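Local coordinates for ethylbenzene dehydrogenase alpha-subunit (Aromatoleum aromaticum, PDB 2IVF), which is the large molybdopterin-binding subunit of a molybdenum enzyme, carrying two pterin guanine dinucleotides, a molybdenum atom and an iron-sulfur cluster, at residues Val120-Leu125 / Ser666-Phe671; Pro806-Arg811 / Gly947-Phe952; Gly870-His875 / Tyr919-His924. All blocks are in the same frame, centred on the assembly; numbering follows the deposited sequence.

Interaction 1 of 3, residues Val120-Leu125 / Ser666-Phe671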
loop_
_atom_site.group_PDB
_atom_site.type_symbol
_atom_site.label_atom_id
_atom_site.label_comp_id
_atom_site.label_asym_id
_atom_site.label_seq_id
_atom_site.Cartn_x
_atom_site.Cartn_y
_atom_site.Cartn_z
ATOM N N VAL A 120 22.595 8.251 1.371
ATOM C CA VAL A 120 22.044 6.951 1.098
ATOM C C VAL A 120 21.399 6.986 -0.268
ATOM O O VAL A 120 20.776 7.987 -0.666
ATOM C CB VAL A 120 20.988 6.555 2.152
ATOM C CG1 VAL A 120 20.335 5.187 1.797
ATOM C CG2 VAL A 120 21.608 6.595 3.596
ATOM N N ASP A 121 21.554 5.893 -1.007
ATOM C CA ASP A 121 20.899 5.769 -2.302
ATOM C C ASP A 121 19.406 5.520 -2.140
ATOM O O ASP A 121 18.865 5.491 -1.013
ATOM C CB ASP A 121 21.606 4.722 -3.204
ATOM C CG ASP A 121 21.514 3.272 -2.671
ATOM O OD1 ASP A 121 20.522 2.930 -2.000
ATOM O OD2 ASP A 121 22.470 2.455 -2.903
ATOM N N TYR A 122 18.717 5.473 -3.281
ATOM C CA TYR A 122 17.263 5.351 -3.269
ATOM C C TYR A 122 16.846 3.861 -3.439
ATOM O O TYR A 122 15.644 3.569 -3.520
ATOM C CB TYR A 122 16.621 6.172 -4.372
ATOM C CG TYR A 122 16.521 7.652 -4.129
ATOM C CD1 TYR A 122 17.628 8.456 -4.264
ATOM C CD2 TYR A 122 15.290 8.258 -3.820
ATOM C CE1 TYR A 122 17.544 9.837 -4.064
ATOM C CE2 TYR A 122 15.198 9.658 -3.609
ATOM C CZ TYR A 122 16.320 10.427 -3.753
ATOM O OH TYR A 122 16.283 11.786 -3.573
ATOM N N ASN A 123 17.815 2.951 -3.491
ATOM C CA ASN A 123 17.536 1.578 -3.852
ATOM C C ASN A 123 16.864 0.795 -2.732
ATOM O O ASN A 123 17.152 1.037 -1.562
ATOM C CB ASN A 123 18.818 0.904 -4.220
ATOM C CG ASN A 123 19.388 1.451 -5.497
ATOM O OD1 ASN A 123 18.643 1.733 -6.434
ATOM N ND2 ASN A 123 20.695 1.592 -5.547
ATOM N N PRO A 124 16.048 -0.211 -3.072
ATOM C CA PRO A 124 15.634 -0.619 -4.403
ATOM C C PRO A 124 14.423 0.065 -4.932
ATOM O O PRO A 124 14.032 -0.228 -6.067
ATOM C CB PRO A 124 15.289 -2.100 -4.212
ATOM C CG PRO A 124 14.782 -2.206 -2.797
ATOM C CD PRO A 124 15.535 -1.132 -2.021
ATOM N N LEU A 125 13.809 0.913 -4.113
ATOM C CA LEU A 125 12.499 1.468 -4.420
ATOM C C LEU A 125 11.452 0.356 -4.427
ATOM O O LEU A 125 11.718 -0.757 -3.969
ATOM C CB LEU A 125 12.500 2.251 -5.761
ATOM C CG LEU A 125 13.343 3.540 -5.800
ATOM C CD1 LEU A 125 13.484 3.989 -7.260
ATOM C CD2 LEU A 125 12.761 4.643 -4.849
ATOM N N SER A 666 9.539 16.248 -6.191
ATOM C CA SER A 666 10.798 16.359 -5.466
ATOM C C SER A 666 11.203 15.113 -4.668
ATOM O O SER A 666 12.404 14.838 -4.548
ATOM C CB SER A 666 10.750 17.580 -4.529
ATOM O OG SER A 666 9.705 17.462 -3.595
ATOM N N GLY A 667 10.217 14.385 -4.135
ATOM C CA GLY A 667 10.472 13.311 -3.186
ATOM C C GLY A 667 11.378 12.243 -3.756
ATOM O O GLY A 667 12.408 11.946 -3.178
ATOM N N ASN A 668 10.980 11.691 -4.914
ATOM C CA ASN A 668 11.756 10.703 -5.643
ATOM C C ASN A 668 11.948 11.343 -7.014
ATOM O O ASN A 668 11.141 11.126 -7.902
ATOM C CB ASN A 668 11.016 9.387 -5.811
ATOM C CG ASN A 668 10.953 8.541 -4.569
ATOM O OD1 ASN A 668 11.235 8.974 -3.433
ATOM N ND2 ASN A 668 10.606 7.271 -4.789
ATOM N N PRO A 669 12.964 12.194 -7.143
ATOM C CA PRO A 669 13.049 13.173 -8.230
ATOM C C PRO A 669 13.667 12.666 -9.548
ATOM O O PRO A 669 14.647 13.231 -10.076
ATOM C CB PRO A 669 13.877 14.279 -7.608
ATOM C CG PRO A 669 14.828 13.535 -6.687
ATOM C CD PRO A 669 14.126 12.303 -6.210
ATOM N N PHE A 670 13.008 11.668 -10.124
ATOM C CA PHE A 670 13.480 11.014 -11.349
ATOM C C PHE A 670 12.284 10.543 -12.109
ATOM O O PHE A 670 11.300 10.041 -11.496
ATOM C CB PHE A 670 14.422 9.803 -11.065
ATOM C CG PHE A 670 14.187 9.123 -9.746
ATOM C CD1 PHE A 670 13.271 8.088 -9.618
ATOM C CD2 PHE A 670 14.924 9.488 -8.633
ATOM C CE1 PHE A 670 13.050 7.479 -8.389
ATOM C CE2 PHE A 670 14.720 8.905 -7.397
ATOM C CZ PHE A 670 13.800 7.859 -7.271
ATOM N N PHE A 671 12.343 10.711 -13.435
ATOM C CA PHE A 671 11.309 10.186 -14.326
ATOM C C PHE A 671 11.684 8.793 -14.749
ATOM O O PHE A 671 12.862 8.499 -14.996
ATOM C CB PHE A 671 11.260 11.017 -15.600
ATOM C CG PHE A 671 10.547 12.297 -15.455
ATOM C CD1 PHE A 671 11.158 13.391 -14.878
ATOM C CD2 PHE A 671 9.243 12.413 -15.893
ATOM C CE1 PHE A 671 10.484 14.604 -14.759
ATOM C CE2 PHE A 671 8.560 13.617 -15.783
ATOM C CZ PHE A 671 9.197 14.709 -15.213
#
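Phe670 drives the edge of its ring into one face of the Tyr122 ring, a T-shaped pair with centroids 5.2 Å apart and planes at 90°. The touching corner is CE2 of Phe670, 3.7 Å from CD2 of Tyr122 and set toward the rim of the tyrosine rather than over its middle. CD1 of Leu125 meets another corner of the phenyl ring, CE1 of Phe670, at 3.7 Å, roughly at a right angle to the tyrosine's approach. Leu125 CD2 turns to the amide of Asn668 and lies 3.4 Å from its ND2. At the far end of the tyrosine, Pro669 CD packs 3.4 Å from Tyr122 OH, while Gly667 O lies in the ring plane beside CE2. Tyr122 CG stands anti to its own carbonyl carbon (chi1 -78°), which carries the ring toward 666-671.

This aromatic and aliphatic cluster is the tight part. The Asn668 side is looser, its OD1 4.0 Å from Tyr122 CE2 at the ring edge, yet every touching residue is buried and no side faces solvent. Asn668 OD1 bonds to Tyr261 and Ser264, its ND2 to Ser263 and to Gly90 O of the iron-sulfur cluster pocket. Asp121, whose OD1 closes an Asx turn with Asn123 N, makes a salt bridge to Arg233 of the beta-subunit; Tyr122 OH binds a glycerol. Pro669 centres an inverse gamma turn leading into strand 670-676. With no hydrogen bond between the segments, cohesion rests on ring and methyl packing, and directional bonds go to the surroundings, including the subunit interface.

Interaction 2 of 3, residues Pro806-Arg811 / Gly947-Phe952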
loop_
_atom_site.group_PDB
_atom_site.type_symbol
_atom_site.label_atom_id
_atom_site.label_comp_id
_atom_site.label_asym_id
_atom_site.label_seq_id
_atom_site.Cartn_x
_atom_site.Cartn_y
_atom_site.Cartn_z
ATOM N N PRO A 806 5.541 36.054 -2.497
ATOM C CA PRO A 806 4.404 36.623 -3.209
ATOM C C PRO A 806 3.142 36.758 -2.329
ATOM O O PRO A 806 2.111 36.095 -2.570
ATOM C CB PRO A 806 4.230 35.654 -4.365
ATOM C CG PRO A 806 4.575 34.315 -3.742
ATOM C CD PRO A 806 5.757 34.628 -2.856
ATOM N N THR A 807 3.234 37.625 -1.324
ATOM C CA THR A 807 2.173 37.823 -0.348
ATOM C C THR A 807 1.875 39.336 -0.231
ATOM O O THR A 807 2.668 40.160 -0.656
ATOM C CB THR A 807 2.564 37.324 1.069
ATOM O OG1 THR A 807 3.729 38.008 1.540
ATOM C CG2 THR A 807 2.776 35.847 1.145
ATOM N N HIS A 808 0.713 39.661 0.333
ATOM C CA HIS A 808 0.338 41.016 0.734
ATOM C C HIS A 808 1.504 41.837 1.331
ATOM O O HIS A 808 1.779 42.971 0.882
ATOM C CB HIS A 808 -0.786 40.912 1.752
ATOM C CG HIS A 808 -1.486 42.202 2.033
ATOM N ND1 HIS A 808 -2.218 42.878 1.076
ATOM C CD2 HIS A 808 -1.593 42.933 3.174
ATOM C CE1 HIS A 808 -2.734 43.974 1.611
ATOM N NE2 HIS A 808 -2.380 44.024 2.888
ATOM N N THR A 809 2.136 41.268 2.347
ATOM C CA THR A 809 3.248 41.885 3.100
ATOM C C THR A 809 4.627 41.705 2.482
ATOM O O THR A 809 5.626 42.260 2.998
ATOM C CB THR A 809 3.351 41.304 4.512
ATOM O OG1 THR A 809 3.600 39.890 4.446
ATOM C CG2 THR A 809 2.083 41.604 5.330
ATOM N N ARG A 810 4.684 40.918 1.405
ATOM C CA ARG A 810 5.934 40.484 0.753
ATOM C C ARG A 810 6.797 39.568 1.618
ATOM O O ARG A 810 7.946 39.263 1.287
ATOM C CB ARG A 810 6.758 41.656 0.264
ATOM C CG ARG A 810 6.168 42.332 -0.966
ATOM C CD ARG A 810 6.395 41.484 -2.247
ATOM N NE ARG A 810 5.529 41.949 -3.340
ATOM C CZ ARG A 810 5.865 42.884 -4.214
ATOM N NH1 ARG A 810 7.045 43.462 -4.150
ATOM N NH2 ARG A 810 5.008 43.263 -5.159
ATOM N N ARG A 811 6.224 39.138 2.730
ATOM C CA ARG A 811 6.905 38.280 3.675
ATOM C C ARG A 811 6.102 37.041 3.993
ATOM O O ARG A 811 4.974 36.864 3.528
ATOM C CB ARG A 811 7.206 39.062 4.943
ATOM C CG ARG A 811 8.213 40.164 4.698
ATOM C CD ARG A 811 7.936 41.454 5.469
ATOM N NE ARG A 811 9.127 42.268 5.299
ATOM C CZ ARG A 811 9.408 42.991 4.217
ATOM N NH1 ARG A 811 8.527 43.114 3.233
ATOM N NH2 ARG A 811 10.556 43.644 4.152
ATOM N N GLY A 947 -11.396 36.778 -1.496
ATOM C CA GLY A 947 -10.493 37.398 -2.443
ATOM C C GLY A 947 -10.057 38.744 -1.887
ATOM O O GLY A 947 -10.109 38.976 -0.678
ATOM N N GLY A 948 -9.617 39.629 -2.769
ATOM C CA GLY A 948 -9.210 40.980 -2.375
ATOM C C GLY A 948 -7.999 40.957 -1.469
ATOM O O GLY A 948 -7.886 41.771 -0.556
ATOM N N TYR A 949 -7.110 39.988 -1.690
ATOM C CA TYR A 949 -5.877 39.891 -0.933
ATOM C C TYR A 949 -4.883 39.113 -1.779
ATOM O O TYR A 949 -5.203 38.068 -2.328
ATOM C CB TYR A 949 -6.121 39.114 0.356
ATOM C CG TYR A 949 -5.341 39.532 1.561
ATOM C CD1 TYR A 949 -5.526 40.783 2.105
ATOM C CD2 TYR A 949 -4.467 38.642 2.200
ATOM C CE1 TYR A 949 -4.867 41.167 3.213
ATOM C CE2 TYR A 949 -3.796 39.015 3.341
ATOM C CZ TYR A 949 -4.000 40.298 3.833
ATOM O OH TYR A 949 -3.393 40.730 4.944
ATOM N N GLU A 950 -3.658 39.585 -1.834
ATOM C CA GLU A 950 -2.681 38.999 -2.738
ATOM C C GLU A 950 -2.681 37.483 -2.752
ATOM O O GLU A 950 -2.803 36.847 -3.820
ATOM C CB GLU A 950 -1.287 39.513 -2.387
ATOM C CG GLU A 950 -0.301 39.114 -3.438
ATOM C CD GLU A 950 0.725 40.157 -3.756
ATOM O OE1 GLU A 950 0.588 41.334 -3.322
ATOM O OE2 GLU A 950 1.677 39.778 -4.471
ATOM N N GLN A 951 -2.537 36.886 -1.582
ATOM C CA GLN A 951 -2.366 35.434 -1.518
ATOM C C GLN A 951 -3.683 34.656 -1.461
ATOM O O GLN A 951 -3.680 33.442 -1.367
ATOM C CB GLN A 951 -1.493 35.027 -0.345
ATOM C CG GLN A 951 -1.985 35.443 1.046
ATOM C CD GLN A 951 -1.171 36.591 1.562
ATOM O OE1 GLN A 951 -1.117 37.639 0.916
ATOM N NE2 GLN A 951 -0.523 36.415 2.708
ATOM N N PHE A 952 -4.799 35.367 -1.477
ATOM C CA PHE A 952 -6.123 34.749 -1.564
ATOM C C PHE A 952 -6.527 34.724 -3.027
ATOM O O PHE A 952 -6.943 35.744 -3.587
ATOM C CB PHE A 952 -7.134 35.519 -0.718
ATOM C CG PHE A 952 -6.855 35.489 0.788
ATOM C CD1 PHE A 952 -5.885 34.679 1.344
ATOM C CD2 PHE A 952 -7.621 36.274 1.638
ATOM C CE1 PHE A 952 -5.658 34.679 2.715
ATOM C CE2 PHE A 952 -7.394 36.291 3.010
ATOM C CZ PHE A 952 -6.425 35.497 3.547
HETATM O O HOH W 1 2.519 42.781 -2.094
HETATM O O HOH W 2 3.656 40.116 -3.019
HETATM O O HOH W 3 -3.184 42.332 -1.280
#
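His808 and Tyr949 lay their rings face to face in an offset stack, centroids 4.2 Å apart and planes at 21°. Tyr949 CE1 lies over the middle of the imidazole, whereas His808 CG sits toward the rim of the phenol ring. His808 CB adds a CH-pi contact over the same tyrosine, whose OH is bonded to Asp817.

A single direct hydrogen bond crosses: His808 N gives its proton to Gln951 OE1 at 2.8 Å, nearly straight (176°) and somewhat tilted from the carbonyl plane. Gln951 CG lies between its backbone N and carbonyl carbon (chi1 59°) and the chain bends at chi2, which folds the amide back to this N-H. Its NE2 bonds to His230 O and Gln813. Glu950 packs on the same peptide, its CB 3.4 Å from His808 N.

Waters add further links. One accepts from Glu950 N and lies 2.6 Å from His808 ND1, at the imidazole edge. Another accepts from Arg810 NE and bonds to Glu950 OE2 and Thr807 O; a third joins Thr807 O to Glu950 OE1. Glu950 and Arg810 have salt bridges elsewhere, with Lys354 and Asp521.

Two type I beta turns thus meet, Thr807-Arg810 ahead of helix 819-824 and Tyr949-Phe952 in the loop between strands 915-917 and 969-975, with helix 526-540 against Pro806: a loop-to-loop junction of structural packing.

Interaction 3 of 3, residues Gly870-His875 / Tyr919-His924. With MD1 (phosphoric acid 4-(2-amino-4-oxo-3,4,5,6,-tetrahydro-pteridin-6-yl)-2-hydroxy-3,4-dimercapto-but-3-en-yl ester guanylate ester), chain N.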
loop_
_atom_site.group_PDB
_atom_site.type_symbol
_atom_site.label_atom_id
_atom_site.label_comp_id
_atom_site.label_asym_id
_atom_site.label_seq_id
_atom_site.Cartn_x
_atom_site.Cartn_y
_atom_site.Cartn_z
ATOM N N GLY A 870 -9.401 -8.195 3.029
ATOM C CA GLY A 870 -10.020 -8.310 1.686
ATOM C C GLY A 870 -11.299 -7.525 1.561
ATOM O O GLY A 870 -12.076 -7.731 0.638
ATOM N N GLN A 871 -11.524 -6.626 2.507
ATOM C CA GLN A 871 -12.799 -5.912 2.621
ATOM C C GLN A 871 -12.615 -4.640 3.423
ATOM O O GLN A 871 -11.606 -4.497 4.113
ATOM C CB GLN A 871 -13.830 -6.809 3.346
ATOM C CG GLN A 871 -13.413 -7.162 4.721
ATOM C CD GLN A 871 -14.137 -8.362 5.225
ATOM O OE1 GLN A 871 -13.601 -9.467 5.244
ATOM N NE2 GLN A 871 -15.382 -8.173 5.559
ATOM N N PRO A 872 -13.598 -3.729 3.365
ATOM C CA PRO A 872 -13.506 -2.545 4.176
ATOM C C PRO A 872 -13.464 -2.842 5.673
ATOM O O PRO A 872 -14.158 -3.753 6.152
ATOM C CB PRO A 872 -14.769 -1.777 3.801
ATOM C CG PRO A 872 -15.053 -2.202 2.355
ATOM C CD PRO A 872 -14.802 -3.686 2.515
ATOM N N VAL A 873 -12.637 -2.078 6.388
ATOM C CA VAL A 873 -12.409 -2.249 7.833
ATOM C C VAL A 873 -12.428 -0.894 8.511
ATOM O O VAL A 873 -11.843 0.069 7.988
ATOM C CB VAL A 873 -11.054 -2.938 8.089
ATOM C CG1 VAL A 873 -10.704 -3.002 9.588
ATOM C CG2 VAL A 873 -11.096 -4.398 7.558
ATOM N N VAL A 874 -13.094 -0.792 9.662
ATOM C CA VAL A 874 -12.932 0.377 10.497
ATOM C C VAL A 874 -12.064 0.015 11.709
ATOM O O VAL A 874 -12.305 -0.993 12.360
ATOM C CB VAL A 874 -14.258 0.976 10.985
ATOM C CG1 VAL A 874 -15.049 -0.048 11.802
ATOM C CG2 VAL A 874 -13.967 2.216 11.801
ATOM N N HIS A 875 -11.005 0.798 11.968
ATOM C CA HIS A 875 -10.182 0.555 13.149
ATOM C C HIS A 875 -10.767 1.336 14.315
ATOM O O HIS A 875 -10.992 2.549 14.214
ATOM C CB HIS A 875 -8.739 1.015 12.994
ATOM C CG HIS A 875 -7.990 0.362 11.863
ATOM N ND1 HIS A 875 -6.627 0.147 11.915
ATOM C CD2 HIS A 875 -8.398 -0.085 10.652
ATOM C CE1 HIS A 875 -6.233 -0.428 10.787
ATOM N NE2 HIS A 875 -7.287 -0.578 10.004
ATOM N N TYR A 919 -9.303 3.678 6.282
ATOM C CA TYR A 919 -8.431 3.924 5.133
ATOM C C TYR A 919 -9.288 3.557 3.966
ATOM O O TYR A 919 -10.026 2.589 4.066
ATOM C CB TYR A 919 -7.245 2.965 5.179
ATOM C CG TYR A 919 -6.387 3.166 6.397
ATOM C CD1 TYR A 919 -5.521 4.232 6.470
ATOM C CD2 TYR A 919 -6.421 2.261 7.460
ATOM C CE1 TYR A 919 -4.715 4.407 7.577
ATOM C CE2 TYR A 919 -5.651 2.459 8.570
ATOM C CZ TYR A 919 -4.776 3.499 8.606
ATOM O OH TYR A 919 -4.001 3.726 9.696
ATOM N N PHE A 920 -9.302 4.352 2.898
ATOM C CA PHE A 920 -10.453 4.235 2.004
ATOM C C PHE A 920 -10.533 2.959 1.219
ATOM O O PHE A 920 -9.530 2.257 1.019
ATOM C CB PHE A 920 -10.636 5.466 1.113
ATOM C CG PHE A 920 -9.548 5.706 0.121
ATOM C CD1 PHE A 920 -9.419 4.891 -0.978
ATOM C CD2 PHE A 920 -8.709 6.793 0.244
ATOM C CE1 PHE A 920 -8.460 5.134 -1.917
ATOM C CE2 PHE A 920 -7.726 7.049 -0.714
ATOM C CZ PHE A 920 -7.625 6.252 -1.789
ATOM N N TRP A 921 -11.752 2.659 0.770
ATOM C CA TRP A 921 -12.066 1.457 0.017
ATOM C C TRP A 921 -12.950 1.863 -1.152
ATOM O O TRP A 921 -13.592 2.942 -1.117
ATOM C CB TRP A 921 -12.836 0.471 0.912
ATOM C CG TRP A 921 -12.020 0.066 2.112
ATOM C CD1 TRP A 921 -12.099 0.588 3.364
ATOM C CD2 TRP A 921 -10.958 -0.887 2.138
ATOM N NE1 TRP A 921 -11.184 -0.029 4.212
ATOM C CE2 TRP A 921 -10.475 -0.945 3.478
ATOM C CE3 TRP A 921 -10.430 -1.761 1.195
ATOM C CZ2 TRP A 921 -9.429 -1.774 3.861
ATOM C CZ3 TRP A 921 -9.405 -2.574 1.570
ATOM C CH2 TRP A 921 -8.903 -2.580 2.881
ATOM N N ASP A 922 -13.009 1.027 -2.185
ATOM C CA ASP A 922 -13.903 1.339 -3.284
ATOM C C ASP A 922 -15.304 1.067 -2.828
ATOM O O ASP A 922 -15.525 0.176 -2.019
ATOM C CB ASP A 922 -13.543 0.517 -4.519
ATOM C CG ASP A 922 -13.986 1.163 -5.818
ATOM O OD1 ASP A 922 -14.813 2.121 -5.823
ATOM O OD2 ASP A 922 -13.520 0.618 -6.854
ATOM N N ALA A 923 -16.268 1.816 -3.361
ATOM C CA ALA A 923 -17.647 1.770 -2.855
ATOM C C ALA A 923 -18.352 0.415 -2.968
ATOM O O ALA A 923 -19.131 0.053 -2.081
ATOM C CB ALA A 923 -18.486 2.848 -3.477
ATOM N N HIS A 924 -18.070 -0.349 -4.029
ATOM C CA HIS A 924 -18.737 -1.641 -4.213
ATOM C C HIS A 924 -18.050 -2.765 -3.421
ATOM O O HIS A 924 -18.341 -3.984 -3.601
ATOM C CB HIS A 924 -18.949 -1.974 -5.694
ATOM C CG HIS A 924 -17.707 -1.979 -6.532
ATOM N ND1 HIS A 924 -16.474 -1.577 -6.063
ATOM C CD2 HIS A 924 -17.530 -2.301 -7.836
ATOM C CE1 HIS A 924 -15.588 -1.680 -7.035
ATOM N NE2 HIS A 924 -16.200 -2.119 -8.119
HETATM P PB MD1 N . -9.507 8.614 -7.598
HETATM O O3B MD1 N . -9.051 7.119 -7.352
HETATM O O1B MD1 N . -8.514 9.226 -8.518
HETATM O O2B MD1 N . -10.967 8.743 -7.799
HETATM O O3A MD1 N . -9.252 9.246 -6.165
HETATM C C10 MD1 N . -7.995 9.846 -5.785
HETATM C C11 MD1 N . -8.161 10.138 -4.303
HETATM O O11 MD1 N . -7.963 8.829 -3.667
HETATM C C12 MD1 N . -7.076 11.066 -3.827
HETATM S S12 MD1 N . -5.656 11.340 -4.741
HETATM C C13 MD1 N . -7.151 11.680 -2.602
HETATM S S13 MD1 N . -5.927 12.683 -2.017
HETATM C C14 MD1 N . -8.323 11.535 -1.708
HETATM N N15 MD1 N . -8.128 10.968 -0.416
HETATM C C16 MD1 N . -9.188 10.689 0.407
HETATM C C15 MD1 N . -8.901 10.255 1.688
HETATM O O14 MD1 N . -7.713 10.131 2.091
HETATM N N17 MD1 N . -9.985 9.915 2.430
HETATM C C17 MD1 N . -11.286 10.071 1.952
HETATM N N16 MD1 N . -12.267 9.732 2.777
HETATM N N18 MD1 N . -11.527 10.541 0.718
HETATM C C20 MD1 N . -10.500 10.853 -0.044
HETATM N N8 MD1 N . -10.737 11.378 -1.274
HETATM C C7 MD1 N . -9.724 11.693 -2.244
HETATM P PA MD1 N . -9.673 5.696 -7.771
HETATM O O1A MD1 N . -8.513 4.753 -7.761
HETATM O O2A MD1 N . -10.792 5.401 -6.848
HETATM O "O5'" MD1 N . -10.239 5.863 -9.235
HETATM C "C5'" MD1 N . -9.275 5.986 -10.274
HETATM C "C4'" MD1 N . -9.592 5.039 -11.357
HETATM O "O4'" MD1 N . -8.476 5.146 -12.233
HETATM C "C1'" MD1 N . -8.381 3.859 -12.844
HETATM N N9 MD1 N . -7.083 3.580 -13.474
HETATM C C4 MD1 N . -6.896 3.596 -14.785
HETATM N N3 MD1 N . -7.773 3.877 -15.778
HETATM C C2 MD1 N . -7.374 3.851 -17.050
HETATM N N2 MD1 N . -8.242 4.147 -18.054
HETATM N N1 MD1 N . -6.079 3.451 -17.317
HETATM C C6 MD1 N . -5.141 3.151 -16.360
HETATM O O6 MD1 N . -3.992 2.874 -16.705
HETATM C C5 MD1 N . -5.560 3.234 -15.023
HETATM N N7 MD1 N . -4.989 3.005 -13.846
HETATM C C8 MD1 N . -5.921 3.229 -12.915
HETATM C "C2'" MD1 N . -8.614 2.872 -11.704
HETATM O "O2'" MD1 N . -9.089 1.577 -12.144
HETATM C "C3'" MD1 N . -9.600 3.615 -10.790
HETATM O "O3'" MD1 N . -10.940 3.061 -10.869
HETATM O O HOH W 4 -9.510 0.754 6.714
#
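Trp921 spreads one face of its indole against the backbone of Gln871 and Pro872. The main contact is CH-pi: Pro872 CA stands 3.4 Å from the centroid of the five-membered ring, only 6° off its normal, while Pro872 CB reaches Trp921 CD1 at 3.6 Å. Gln871 O lies over the same face, near the six-membered ring, 3.5 Å from CZ2 of Trp921. With CG anti to its carbonyl carbon (chi1 -61°), the indole is laid against the proline.

The second aromatic contact is edge-to-face. Tyr919 turns its CE2 edge to the face of His875, centroids 5.2 Å apart and planes at 78°, with Tyr919 CE2 3.7 Å from His875 CE1.

Polar linkage runs through one water. It donates to Val873 O at 2.7 Å and accepts from Tyr919 N and from Trp921 NE1, the latter at 3.1 Å, so a strand carbonyl, a backbone N-H and the indole N-H share it.

Phe920 belongs to the MD1 pocket: its CZ comes within 3.2 Å of O11 of MD1, its CD2 lies against the pterin carbon C15, and Arg612 makes a cation-pi contact with its ring. Beyond it, Asp922 is held by Arg638, which also bonds to MD1.

No direct hydrogen bond joins the segments. CH-pi and ring packing plus a three-bonded water fasten the 919-924 loop to the start of strand 873-877, consistent with Phe920 being held at the pterin of MD1.

In the fold
Along the chain, interaction 1 closes before the other two open, while 870-875 and 919-924 both fall between the segments of interaction 2. The centres of interactions 1 and 2 are about 35 Å apart. Interaction 3 is centred about 30 Å from interaction 1 and about 41 Å from interaction 2, across the chain's centre from the latter. Interaction 1 ties an early loop to strand 670-676 of a three-stranded antiparallel sheet; interaction 3 joins strand 873-877 to the loop after strand 915-917, both strands in one six-stranded sheet, beside MD1. Interactions 1 and 3 thus link the subunit's interior to parts touching the beta-subunit, whereas interaction 2 is remote loop packing that no other chain touches.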